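Local coordinates for protein CrRbcX-IIa (Chlamydomonas reinhardtii, PDB 5BS1) that probably acts as a Rubisco-assembly chaperone of the RbcX family, helping Rubisco subunits to assemble in this green alga, at residues A81-L84 against R85-V89. Residues are numbered along the deposited sequence; the frame is centred on the assembly and turned at random.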
# COMPACT_ATOMS: atom_id res chain seq x y z
N ALA A 81 -27.38 2.28 7.95
CA ALA A 81 -26.92 1.64 9.18
C ALA A 81 -25.63 0.84 8.91
O ALA A 81 -24.71 0.83 9.72
CB ALA A 81 -27.98 0.75 9.74
N LEU A 82 -25.63 0.15 7.79
CA LEU A 82 -24.44 -0.66 7.41
C LEU A 82 -23.24 0.29 7.18
O LEU A 82 -22.14 -0.01 7.64
CB LEU A 82 -24.74 -1.47 6.18
CG LEU A 82 -23.58 -2.19 5.48
CD1 LEU A 82 -22.94 -3.18 6.44
CD2 LEU A 82 -24.05 -2.84 4.19
N ALA A 83 -23.46 1.38 6.44
CA ALA A 83 -22.39 2.36 6.22
C ALA A 83 -21.85 2.92 7.52
O ALA A 83 -20.62 3.00 7.69
CB ALA A 83 -22.83 3.47 5.31
N LEU A 84 -22.72 3.26 8.47
CA LEU A 84 -22.25 3.75 9.77
C LEU A 84 -21.35 2.74 10.45
O LEU A 84 -20.32 3.09 11.03
CB LEU A 84 -23.39 4.12 10.70
CG LEU A 84 -24.25 5.32 10.34
CD1 LEU A 84 -25.28 5.53 11.44
CD2 LEU A 84 -23.47 6.59 10.12
N ARG A 85 -21.73 1.46 10.41
CA ARG A 85 -20.93 0.44 11.03
C ARG A 85 -19.56 0.26 10.34
O ARG A 85 -18.54 0.14 11.02
CB ARG A 85 -21.68 -0.90 11.03
CG ARG A 85 -20.90 -2.04 11.65
CD ARG A 85 -20.59 -1.82 13.11
NE ARG A 85 -19.87 -2.97 13.66
CZ ARG A 85 -18.99 -2.90 14.66
NH1 ARG A 85 -18.74 -1.75 15.27
NH2 ARG A 85 -18.34 -3.99 15.05
N LEU A 86 -19.55 0.26 9.02
CA LEU A 86 -18.31 0.10 8.26
C LEU A 86 -17.39 1.30 8.55
O LEU A 86 -16.19 1.12 8.68
CB LEU A 86 -18.60 0.02 6.78
CG LEU A 86 -19.26 -1.27 6.30
CD1 LEU A 86 -19.84 -1.08 4.91
CD2 LEU A 86 -18.28 -2.43 6.35
N MSE A 87 -17.98 2.49 8.62
CA MSE A 87 -17.21 3.72 8.95
C MSE A 87 -16.60 3.64 10.32
O MSE A 87 -15.44 3.99 10.50
CB MSE A 87 -18.12 4.95 8.84
CG MSE A 87 -18.20 5.28 7.36
SE MSE A 87 -19.05 6.99 6.90
CE MSE A 87 -20.69 6.05 7.18
N GLU A 88 -17.37 3.18 11.31
CA GLU A 88 -16.89 3.03 12.68
C GLU A 88 -15.69 2.08 12.70
O GLU A 88 -14.68 2.34 13.37
CB GLU A 88 -18.05 2.51 13.56
CG GLU A 88 -17.72 2.06 14.98
CD GLU A 88 -18.98 1.66 15.77
OE1 GLU A 88 -19.88 0.95 15.24
OE2 GLU A 88 -19.09 2.06 16.95
N VAL A 89 -15.85 0.94 12.05
CA VAL A 89 -14.83 -0.11 12.10
C VAL A 89 -13.54 0.36 11.40
O VAL A 89 -12.43 0.14 11.91
CB VAL A 89 -15.37 -1.44 11.54
CG1 VAL A 89 -14.27 -2.48 11.40
CG2 VAL A 89 -16.46 -1.98 12.45
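L82 and L86 meet one turn apart on helix 80-96, CG of L82 lying 3.9 Å from CD1 of L86. Four backbone hydrogen bonds run beneath them. The carbonyls of A81, L82, A83 and L84 accept the N-H groups of R85, L86, M87 and E88 in turn. The bond from M87 N to A83 O is the shortest of the four, at 2.8 Å, and its N-H...O angle is 163°. L86 N reaches L82 O at 2.9 Å, in the carbonyl plane. V89 N continues the series to R85 O. Near the start of the helix, L82 N is taken by the side chain of N79.

The next turn also holds the charged pair. R85 NH1 gives a hydrogen bond and salt bridge to E88 OE1 at 2.9 Å. The carboxylate oxygen lies in the guanidinium plane, but the donor comes from above the carboxylate plane. NH2 of R85 is satisfied by Q36 of helix 13-38. CG2 of V89 sits 3.5 Å above the centre of the guanidinium, so one face of it has an apolar cover.

M87, a selenomethionine, bends back at its last torsion (chi3 -79°). This brings CE alongside CB of A83, 3.8 Å away, and near CD2 of L84. L84 and M87 also pack on M118 of the second subunit, and M87 O accepts a weak hydrogen bond from ND2 of N114 of that subunit. L86 fits among W71, M72 and V33. Replacing L86 by alanine is likely to open a gap beside these three and to remove the CD1 contact with L82.

The arrangement is the regular i+4 to i (N-H to C=O) hydrogen bonding of an alpha-helix. Helix 80-96 is amphipathic here, with L82, A83, L86 and M87 buried and A81 and E88 exposed. It packs within the all-helical RbcX fold and contributes to the dimer contact.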